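Local coordinates for binding domain (Hc) of Paraclostridial Mosquitocidal Protein 1 (Paraclostridium bifermentans, PDB 6HOX), which serves as the receptor-binding part of a clostridial neurotoxin that targets Anopheles mosquitoes, directing the toxin to host nerve cells, at residues I125-W134 and Y160-I171; R250-E258 and Y436-W444. All blocks are in the same frame, centred on the assembly; numbering follows the deposited sequence.

In the fold
From the N terminus, the chain first runs through contact 1. The hairpin of strands 122-128 and 131-137 meets residues 160-171, which closes a loop of 25 residues that holds helix 152-155. Contact 2 follows in series. Residues 250-258, a loop after helix 233-241, meet residues 436-444 near the C terminus and close a loop of 177 residues. The two loops neither nest nor cross. Contact 1 joins the sheets of the N-terminal receptor-binding region, and contact 2 ties together the two ends of the C-terminal one. Their centres are about 18 Å apart, yet they touch: probable hydrogen bonds from Asn164 to Asp441 and from Trp166 to Glu255 join the two regions.

Contact 1. Residues I125-W134 and Y160-I171; sequences ISLKDGNLVW and YISSNIWRHITI
Ile171 sets its CG2 methyl over one face of the Trp134 ring. This is a CH-pi contact: CG2 lies 3.6 Å from the centroid of the five-membered ring and 11° off the ring normal. CD1 of Ile171 reaches the six-membered side of the indole, 3.6 Å from Trp134 CE3. The isoleucine slants over the indole. With its first torsion at 166°, Trp134 swings the indole across to Ile171, and chi2 near -106° sets the face. Next along the strands, Leu132 and Ile169 meet tip to tip, with Leu132 CD2 3.7 Å from Ile169 CG2. Ile161 lies beside this pair and packs its CG1 on Leu132 CB.

The hairpin turn meets residues 160-162. Tyr160 turns one ring face to Gly130 O, which sits toward the rim. Tyr160 OH lies 3.6 Å from Gly130 CA. Gly130 O accepts a weak bond from Ser162 N at 3.3 Å. A water accepts from Ile161 N and donates weakly to Asn131 OD1, which also bonds Thr148. Within segment 160-171, Arg167 grips the backbone O of Tyr160 side-on with NE and NH2, and Ser163 OG bonds it too. These bonds tie the loop to the start of strand 167-174. Apolar side chains from a hairpin and a facing strand meet here between two sheets, as in the concanavalin-like jelly-roll sandwich of the N-terminal receptor-binding domain.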
loop_
_atom_site.group_PDB
_atom_site.type_symbol
_atom_site.label_atom_id
_atom_site.label_comp_id
_atom_site.label_asym_id
_atom_site.label_seq_id
_atom_site.Cartn_x
_atom_site.Cartn_y
_atom_site.Cartn_z
ATOM N N ILE A 125 18.429 -6.764 -6.067
ATOM C CA ILE A 125 17.263 -5.888 -6.040
ATOM C C ILE A 125 17.730 -4.577 -5.408
ATOM O O ILE A 125 18.268 -4.592 -4.286
ATOM C CB ILE A 125 16.111 -6.527 -5.244
ATOM C CG1 ILE A 125 15.582 -7.792 -5.915
ATOM C CG2 ILE A 125 14.991 -5.532 -5.016
ATOM C CD1 ILE A 125 14.831 -8.735 -4.983
ATOM N N SER A 126 17.557 -3.476 -6.158
ATOM C CA SER A 126 18.009 -2.146 -5.797
ATOM C C SER A 126 16.870 -1.133 -5.907
ATOM O O SER A 126 15.839 -1.392 -6.511
ATOM C CB SER A 126 19.178 -1.720 -6.649
ATOM O OG SER A 126 20.246 -2.632 -6.473
ATOM N N LEU A 127 17.117 0.043 -5.331
ATOM C CA LEU A 127 16.281 1.197 -5.484
ATOM C C LEU A 127 17.065 2.272 -6.227
ATOM O O LEU A 127 18.279 2.397 -6.041
ATOM C CB LEU A 127 15.851 1.685 -4.098
ATOM C CG LEU A 127 14.984 0.709 -3.304
ATOM C CD1 LEU A 127 14.752 1.218 -1.882
ATOM C CD2 LEU A 127 13.658 0.476 -4.010
ATOM N N LYS A 128 16.340 3.034 -7.051
ATOM C CA LYS A 128 16.889 4.125 -7.828
ATOM C C LYS A 128 15.789 5.138 -8.179
ATOM O O LYS A 128 14.810 4.788 -8.833
ATOM C CB LYS A 128 17.484 3.578 -9.127
ATOM C CG LYS A 128 18.154 4.630 -10.000
ATOM C CD LYS A 128 18.631 4.101 -11.322
ATOM C CE LYS A 128 19.585 5.054 -12.004
ATOM N NZ LYS A 128 20.019 4.526 -13.318
ATOM N N ASP A 129 15.953 6.390 -7.744
ATOM C CA ASP A 129 15.050 7.483 -8.161
ATOM C C ASP A 129 13.590 7.061 -7.983
ATOM O O ASP A 129 12.800 7.110 -8.930
ATOM C CB ASP A 129 15.281 7.862 -9.623
ATOM C CG ASP A 129 16.698 8.318 -9.880
ATOM O OD1 ASP A 129 17.288 8.923 -8.959
ATOM O OD2 ASP A 129 17.200 8.054 -10.999
ATOM N N GLY A 130 13.272 6.576 -6.782
ATOM C CA GLY A 130 11.912 6.201 -6.406
ATOM C C GLY A 130 11.376 4.954 -7.099
ATOM O O GLY A 130 10.182 4.653 -6.977
ATOM N N ASN A 131 12.233 4.262 -7.853
ATOM C CA ASN A 131 11.867 3.103 -8.648
ATOM C C ASN A 131 12.686 1.895 -8.162
ATOM O O ASN A 131 13.491 2.001 -7.253
ATOM C CB ASN A 131 12.003 3.410 -10.143
ATOM C CG ASN A 131 10.744 4.034 -10.714
ATOM O OD1 ASN A 131 9.764 3.340 -10.992
ATOM N ND2 ASN A 131 10.755 5.341 -10.872
ATOM N N LEU A 132 12.395 0.729 -8.734
ATOM C CA LEU A 132 12.950 -0.563 -8.321
ATOM C C LEU A 132 13.790 -1.087 -9.484
ATOM O O LEU A 132 13.412 -0.892 -10.647
ATOM C CB LEU A 132 11.785 -1.505 -7.989
ATOM C CG LEU A 132 12.093 -2.708 -7.098
ATOM C CD1 LEU A 132 12.431 -2.289 -5.684
ATOM C CD2 LEU A 132 10.915 -3.658 -7.069
ATOM N N VAL A 133 14.949 -1.662 -9.156
ATOM C CA VAL A 133 15.858 -2.284 -10.113
ATOM C C VAL A 133 15.992 -3.765 -9.767
ATOM O O VAL A 133 16.294 -4.092 -8.609
ATOM C CB VAL A 133 17.255 -1.639 -10.076
ATOM C CG1 VAL A 133 18.213 -2.327 -11.046
ATOM C CG2 VAL A 133 17.168 -0.147 -10.363
ATOM N N TRP A 134 15.787 -4.612 -10.777
ATOM C CA TRP A 134 16.175 -6.007 -10.796
ATOM C C TRP A 134 17.336 -6.139 -11.779
ATOM O O TRP A 134 17.230 -5.695 -12.925
ATOM C CB TRP A 134 14.995 -6.918 -11.184
ATOM C CG TRP A 134 15.397 -8.312 -11.537
ATOM C CD1 TRP A 134 15.441 -8.865 -12.788
ATOM C CD2 TRP A 134 15.838 -9.336 -10.630
ATOM N NE1 TRP A 134 15.852 -10.168 -12.711
ATOM C CE2 TRP A 134 16.104 -10.482 -11.402
ATOM C CE3 TRP A 134 15.989 -9.407 -9.243
ATOM C CZ2 TRP A 134 16.538 -11.676 -10.833
ATOM C CZ3 TRP A 134 16.425 -10.580 -8.678
ATOM C CH2 TRP A 134 16.706 -11.696 -9.467
ATOM N N TYR A 160 3.537 3.336 -7.947
ATOM C CA TYR A 160 4.836 3.983 -7.691
ATOM C C TYR A 160 5.438 3.435 -6.386
ATOM O O TYR A 160 4.733 3.285 -5.385
ATOM C CB TYR A 160 4.638 5.499 -7.654
ATOM C CG TYR A 160 5.904 6.304 -7.578
ATOM C CD1 TYR A 160 6.593 6.648 -8.726
ATOM C CD2 TYR A 160 6.417 6.707 -6.360
ATOM C CE1 TYR A 160 7.757 7.393 -8.664
ATOM C CE2 TYR A 160 7.576 7.458 -6.279
ATOM C CZ TYR A 160 8.250 7.796 -7.438
ATOM O OH TYR A 160 9.395 8.523 -7.352
ATOM N N ILE A 161 6.747 3.151 -6.395
ATOM C CA ILE A 161 7.410 2.423 -5.282
ATOM C C ILE A 161 7.625 3.339 -4.064
ATOM O O ILE A 161 7.259 2.965 -2.942
ATOM C CB ILE A 161 8.732 1.780 -5.754
ATOM C CG1 ILE A 161 8.510 0.764 -6.875
ATOM C CG2 ILE A 161 9.510 1.172 -4.588
ATOM C CD1 ILE A 161 7.527 -0.338 -6.555
ATOM N N SER A 162 8.260 4.502 -4.267
ATOM C CA SER A 162 8.575 5.409 -3.181
ATOM C C SER A 162 7.352 6.273 -2.848
ATOM O O SER A 162 7.346 7.480 -3.092
ATOM C CB SER A 162 9.793 6.240 -3.508
ATOM O OG SER A 162 10.919 5.388 -3.627
ATOM N N SER A 163 6.338 5.613 -2.278
ATOM C CA SER A 163 5.000 6.147 -2.049
ATOM C C SER A 163 4.567 5.986 -0.584
ATOM O O SER A 163 3.531 6.558 -0.178
ATOM C CB SER A 163 4.035 5.408 -2.918
ATOM O OG SER A 163 4.023 4.039 -2.563
ATOM N N ASN A 164 5.296 5.143 0.162
ATOM C CA ASN A 164 4.957 4.689 1.515
ATOM C C ASN A 164 3.731 3.767 1.535
ATOM O O ASN A 164 3.204 3.468 2.626
ATOM C CB ASN A 164 4.719 5.834 2.494
ATOM C CG ASN A 164 5.010 5.438 3.925
ATOM O OD1 ASN A 164 5.936 4.674 4.174
ATOM N ND2 ASN A 164 4.224 5.946 4.865
ATOM N N ILE A 165 3.312 3.273 0.366
ATOM C CA ILE A 165 2.198 2.329 0.241
ATOM C C ILE A 165 2.771 0.923 0.035
ATOM O O ILE A 165 3.703 0.738 -0.722
ATOM C CB ILE A 165 1.248 2.744 -0.903
ATOM C CG1 ILE A 165 0.682 4.146 -0.696
ATOM C CG2 ILE A 165 0.125 1.726 -1.083
ATOM C CD1 ILE A 165 0.123 4.770 -1.942
ATOM N N TRP A 166 2.187 -0.073 0.708
ATOM C CA TRP A 166 2.580 -1.497 0.526
ATOM C C TRP A 166 2.391 -1.930 -0.933
ATOM O O TRP A 166 1.281 -1.848 -1.456
ATOM C CB TRP A 166 1.775 -2.405 1.459
ATOM C CG TRP A 166 2.295 -2.437 2.864
ATOM C CD1 TRP A 166 1.764 -1.835 3.968
ATOM C CD2 TRP A 166 3.454 -3.160 3.318
ATOM N NE1 TRP A 166 2.514 -2.133 5.072
ATOM C CE2 TRP A 166 3.553 -2.949 4.707
ATOM C CE3 TRP A 166 4.403 -3.974 2.688
ATOM C CZ2 TRP A 166 4.577 -3.503 5.471
ATOM C CZ3 TRP A 166 5.416 -4.526 3.447
ATOM C CH2 TRP A 166 5.502 -4.289 4.820
ATOM N N ARG A 167 3.474 -2.405 -1.552
ATOM C CA ARG A 167 3.486 -2.916 -2.918
ATOM C C ARG A 167 3.964 -4.372 -2.912
ATOM O O ARG A 167 4.904 -4.722 -2.195
ATOM C CB ARG A 167 4.463 -2.140 -3.809
ATOM C CG ARG A 167 4.243 -0.637 -3.874
ATOM C CD ARG A 167 2.879 -0.235 -4.390
ATOM N NE ARG A 167 2.875 1.189 -4.691
ATOM C CZ ARG A 167 1.808 1.988 -4.737
ATOM N NH1 ARG A 167 0.578 1.523 -4.547
ATOM N NH2 ARG A 167 2.008 3.274 -4.983
ATOM N N HIS A 168 3.337 -5.201 -3.746
ATOM C CA HIS A 168 3.736 -6.576 -3.879
ATOM C C HIS A 168 4.515 -6.695 -5.174
ATOM O O HIS A 168 4.004 -6.312 -6.229
ATOM C CB HIS A 168 2.554 -7.548 -3.875
ATOM C CG HIS A 168 3.021 -8.962 -3.842
ATOM N ND1 HIS A 168 3.126 -9.726 -4.976
ATOM C CD2 HIS A 168 3.483 -9.727 -2.831
ATOM C CE1 HIS A 168 3.613 -10.913 -4.665
ATOM N NE2 HIS A 168 3.869 -10.929 -3.362
ATOM N N ILE A 169 5.738 -7.214 -5.064
ATOM C CA ILE A 169 6.637 -7.339 -6.219
ATOM C C ILE A 169 6.817 -8.821 -6.511
ATOM O O ILE A 169 7.033 -9.606 -5.566
ATOM C CB ILE A 169 7.997 -6.677 -5.943
ATOM C CG1 ILE A 169 7.836 -5.259 -5.390
ATOM C CG2 ILE A 169 8.867 -6.701 -7.195
ATOM C CD1 ILE A 169 7.101 -4.327 -6.325
ATOM N N THR A 170 6.729 -9.179 -7.798
ATOM C CA THR A 170 7.034 -10.512 -8.253
ATOM C C THR A 170 8.013 -10.406 -9.428
ATOM O O THR A 170 7.808 -9.616 -10.335
ATOM C CB THR A 170 5.781 -11.314 -8.655
ATOM O OG1 THR A 170 4.768 -11.267 -7.648
ATOM C CG2 THR A 170 6.096 -12.772 -8.946
ATOM N N ILE A 171 9.062 -11.238 -9.393
ATOM C CA ILE A 171 10.065 -11.350 -10.463
ATOM C C ILE A 171 10.166 -12.842 -10.820
ATOM O O ILE A 171 10.473 -13.658 -9.959
ATOM C CB ILE A 171 11.425 -10.778 -9.994
ATOM C CG1 ILE A 171 11.341 -9.300 -9.618
ATOM C CG2 ILE A 171 12.541 -11.003 -11.003
ATOM C CD1 ILE A 171 12.439 -8.888 -8.687
HETATM O O HOH W 1 8.436 3.726 -8.582
#

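Contact 2. Residues R250-E258 and Y436-W444; sequences RDFWGEPLE and YFVSEDEGW
Phe252 N donates to Phe437 O at 3.0 Å, nearly straight at 164°. Trp253 NE1 donates to Ser439 O at 2.8 Å, with the acceptor in the plane of the indole. A water bridges Arg250 O and Phe437 N.

The aromatic contacts lie beside these bonds. Phe252 points its edge at the face of Tyr436, a T-shaped pair with centroids 5.0 Å apart and planes at 74°. A first torsion of -179° swings the Phe252 ring away from its own backbone N and across to the tyrosine. Trp253 CH2 comes 3.5 Å from Trp444 CB, and the two indoles meet obliquely.

Aliphatic groups fill in around the rings. Val438 splits its methyls: CG2 packs on Phe252 CB, and CG1 lies 3.6 Å from Trp253 CZ2. Leu257 CD1 rests on Phe437 CB.

Within 250-258, Asp251 OD1 accepts from Glu255 N, and weakly from Trp253 N and Gly254 N. This braces the type I turn that presents both rings. The chemistry is largely apolar and aromatic. Ser439 N is buried without a partner in the model, although the residue's carbonyl is bonded. The two directional N-H bonds would fix how the turn sits on strand 435-438 and the loop that follows.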
loop_
_atom_site.group_PDB
_atom_site.type_symbol
_atom_site.label_atom_id
_atom_site.label_comp_id
_atom_site.label_asym_id
_atom_site.label_seq_id
_atom_site.Cartn_x
_atom_site.Cartn_y
_atom_site.Cartn_z
ATOM N N ARG A 250 -9.048 -2.078 4.410
ATOM C CA ARG A 250 -7.688 -1.605 4.409
ATOM C C ARG A 250 -7.649 -0.089 4.564
ATOM O O ARG A 250 -8.568 0.629 4.148
ATOM C CB ARG A 250 -7.018 -1.990 3.084
ATOM C CG ARG A 250 -6.939 -3.488 2.858
ATOM C CD ARG A 250 -5.707 -4.059 3.502
ATOM N NE ARG A 250 -5.712 -5.507 3.417
ATOM C CZ ARG A 250 -4.898 -6.279 4.105
ATOM N NH1 ARG A 250 -3.867 -5.741 4.729
ATOM N NH2 ARG A 250 -5.123 -7.578 4.175
ATOM N N ASP A 251 -6.556 0.384 5.159
ATOM C CA ASP A 251 -6.229 1.785 5.139
ATOM C C ASP A 251 -5.441 2.115 3.865
ATOM O O ASP A 251 -5.130 1.253 3.054
ATOM C CB ASP A 251 -5.523 2.227 6.426
ATOM C CG ASP A 251 -4.107 1.722 6.632
ATOM O OD1 ASP A 251 -3.454 1.333 5.634
ATOM O OD2 ASP A 251 -3.663 1.741 7.801
ATOM N N PHE A 252 -5.180 3.412 3.699
ATOM C CA PHE A 252 -4.553 4.013 2.551
ATOM C C PHE A 252 -3.192 3.362 2.243
ATOM O O PHE A 252 -2.797 3.286 1.054
ATOM C CB PHE A 252 -4.389 5.507 2.837
ATOM C CG PHE A 252 -3.771 6.288 1.711
ATOM C CD1 PHE A 252 -4.561 6.762 0.668
ATOM C CD2 PHE A 252 -2.410 6.516 1.677
ATOM C CE1 PHE A 252 -3.998 7.474 -0.373
ATOM C CE2 PHE A 252 -1.845 7.224 0.631
ATOM C CZ PHE A 252 -2.638 7.715 -0.381
ATOM N N TRP A 253 -2.482 2.931 3.300
ATOM C CA TRP A 253 -1.159 2.357 3.193
ATOM C C TRP A 253 -1.211 0.875 2.798
ATOM O O TRP A 253 -0.160 0.320 2.429
ATOM C CB TRP A 253 -0.389 2.509 4.504
ATOM C CG TRP A 253 -0.329 3.889 5.085
ATOM C CD1 TRP A 253 -0.716 4.237 6.348
ATOM C CD2 TRP A 253 0.178 5.088 4.468
ATOM N NE1 TRP A 253 -0.475 5.563 6.567
ATOM C CE2 TRP A 253 0.078 6.115 5.438
ATOM C CE3 TRP A 253 0.738 5.390 3.222
ATOM C CZ2 TRP A 253 0.467 7.432 5.179
ATOM C CZ3 TRP A 253 1.115 6.697 2.960
ATOM C CH2 TRP A 253 0.987 7.698 3.930
ATOM N N GLY A 254 -2.381 0.227 2.951
ATOM C CA GLY A 254 -2.548 -1.207 2.676
ATOM C C GLY A 254 -2.527 -2.092 3.923
ATOM O O GLY A 254 -2.469 -3.336 3.795
ATOM N N GLU A 255 -2.601 -1.462 5.106
ATOM C CA GLU A 255 -2.662 -2.141 6.402
ATOM C C GLU A 255 -4.115 -2.283 6.841
ATOM O O GLU A 255 -5.002 -1.628 6.309
ATOM C CB GLU A 255 -1.783 -1.402 7.409
ATOM C CG GLU A 255 -0.361 -1.263 6.886
ATOM C CD GLU A 255 0.700 -1.065 7.949
ATOM O OE1 GLU A 255 0.380 -0.510 9.014
ATOM O OE2 GLU A 255 1.848 -1.452 7.693
ATOM N N PRO A 256 -4.429 -3.240 7.738
ATOM C CA PRO A 256 -5.818 -3.470 8.133
ATOM C C PRO A 256 -6.468 -2.197 8.698
ATOM O O PRO A 256 -5.846 -1.470 9.463
ATOM C CB PRO A 256 -5.706 -4.585 9.175
ATOM C CG PRO A 256 -4.425 -5.302 8.798
ATOM C CD PRO A 256 -3.493 -4.193 8.358
ATOM N N LEU A 257 -7.708 -1.923 8.269
ATOM C CA LEU A 257 -8.466 -0.778 8.736
ATOM C C LEU A 257 -8.911 -1.076 10.176
ATOM O O LEU A 257 -9.310 -2.191 10.472
ATOM C CB LEU A 257 -9.653 -0.560 7.797
ATOM C CG LEU A 257 -10.468 0.716 8.030
ATOM C CD1 LEU A 257 -9.638 1.959 7.731
ATOM C CD2 LEU A 257 -11.729 0.711 7.178
ATOM N N GLU A 258 -8.827 -0.099 11.076
ATOM C CA GLU A 258 -9.133 -0.373 12.498
ATOM C C GLU A 258 -10.240 0.531 13.036
ATOM O O GLU A 258 -10.406 1.655 12.585
ATOM C CB GLU A 258 -7.915 -0.158 13.393
ATOM C CG GLU A 258 -6.727 -1.041 13.041
ATOM C CD GLU A 258 -5.527 -0.810 13.946
ATOM O OE1 GLU A 258 -5.728 -0.343 15.105
ATOM O OE2 GLU A 258 -4.395 -1.100 13.498
ATOM N N TYR A 436 -10.749 6.724 1.434
ATOM C CA TYR A 436 -9.559 6.261 2.109
ATOM C C TYR A 436 -9.527 6.772 3.549
ATOM O O TYR A 436 -9.957 7.908 3.851
ATOM C CB TYR A 436 -8.279 6.774 1.444
ATOM C CG TYR A 436 -7.985 6.289 0.053
ATOM C CD1 TYR A 436 -7.400 5.054 -0.190
ATOM C CD2 TYR A 436 -8.182 7.128 -1.029
ATOM C CE1 TYR A 436 -7.051 4.651 -1.471
ATOM C CE2 TYR A 436 -7.884 6.719 -2.319
ATOM C CZ TYR A 436 -7.306 5.483 -2.544
ATOM O OH TYR A 436 -7.012 5.118 -3.832
ATOM N N PHE A 437 -8.923 5.958 4.423
ATOM C CA PHE A 437 -8.562 6.367 5.760
ATOM C C PHE A 437 -7.033 6.305 5.908
ATOM O O PHE A 437 -6.433 5.269 5.648
ATOM C CB PHE A 437 -9.293 5.482 6.769
ATOM C CG PHE A 437 -10.786 5.640 6.740
ATOM C CD1 PHE A 437 -11.401 6.674 7.425
ATOM C CD2 PHE A 437 -11.576 4.787 5.976
ATOM C CE1 PHE A 437 -12.782 6.831 7.366
ATOM C CE2 PHE A 437 -12.956 4.935 5.935
ATOM C CZ PHE A 437 -13.558 5.947 6.644
ATOM N N VAL A 438 -6.425 7.424 6.337
ATOM C CA VAL A 438 -4.973 7.591 6.459
ATOM C C VAL A 438 -4.617 7.896 7.917
ATOM O O VAL A 438 -5.195 8.795 8.507
ATOM C CB VAL A 438 -4.441 8.752 5.588
ATOM C CG1 VAL A 438 -2.917 8.732 5.523
ATOM C CG2 VAL A 438 -5.015 8.761 4.190
ATOM N N SER A 439 -3.575 7.231 8.414
ATOM C CA SER A 439 -2.933 7.467 9.700
ATOM C C SER A 439 -1.517 7.986 9.427
ATOM O O SER A 439 -0.915 7.633 8.400
ATOM C CB SER A 439 -2.890 6.191 10.512
ATOM O OG SER A 439 -2.439 5.094 9.698
ATOM N N GLU A 440 -1.004 8.845 10.317
ATOM C CA GLU A 440 0.360 9.353 10.226
ATOM C C GLU A 440 1.343 8.178 10.312
ATOM O O GLU A 440 1.164 7.266 11.104
ATOM C CB GLU A 440 0.584 10.379 11.339
ATOM C CG GLU A 440 1.932 11.070 11.279
ATOM C CD GLU A 440 1.966 12.485 11.845
ATOM O OE1 GLU A 440 0.915 12.948 12.373
ATOM O OE2 GLU A 440 3.045 13.131 11.747
ATOM N N ASP A 441 2.382 8.214 9.479
ATOM C CA ASP A 441 3.425 7.197 9.439
ATOM C C ASP A 441 4.763 7.895 9.169
ATOM O O ASP A 441 4.859 8.833 8.395
ATOM C CB ASP A 441 3.138 6.133 8.361
ATOM C CG ASP A 441 4.196 5.043 8.264
ATOM O OD1 ASP A 441 4.189 4.155 9.126
ATOM O OD2 ASP A 441 5.030 5.098 7.342
ATOM N N GLU A 442 5.809 7.390 9.802
ATOM C CA GLU A 442 7.163 7.923 9.681
ATOM C C GLU A 442 7.603 7.966 8.212
ATOM O O GLU A 442 8.432 8.791 7.822
ATOM C CB GLU A 442 8.084 7.041 10.529
ATOM C CG GLU A 442 9.520 7.505 10.549
ATOM C CD GLU A 442 10.461 6.585 11.304
ATOM O OE1 GLU A 442 9.976 5.700 12.053
ATOM O OE2 GLU A 442 11.673 6.742 11.120
ATOM N N GLY A 443 7.069 7.066 7.380
ATOM C CA GLY A 443 7.474 6.974 5.970
ATOM C C GLY A 443 6.776 7.968 5.050
ATOM O O GLY A 443 6.957 7.928 3.846
ATOM N N TRP A 444 5.940 8.835 5.603
ATOM C CA TRP A 444 5.326 9.922 4.855
ATOM C C TRP A 444 5.409 11.208 5.682
ATOM O O TRP A 444 4.677 11.368 6.662
ATOM C CB TRP A 444 3.884 9.571 4.490
ATOM C CG TRP A 444 3.215 10.646 3.697
ATOM C CD1 TRP A 444 2.870 11.892 4.136
ATOM C CD2 TRP A 444 2.806 10.571 2.323
ATOM N NE1 TRP A 444 2.299 12.603 3.123
ATOM C CE2 TRP A 444 2.232 11.818 1.999
ATOM C CE3 TRP A 444 2.874 9.588 1.334
ATOM C CZ2 TRP A 444 1.695 12.086 0.743
ATOM C CZ3 TRP A 444 2.350 9.852 0.086
ATOM C CH2 TRP A 444 1.758 11.084 -0.203
HETATM O O HOH W 2 -8.612 3.366 3.135
#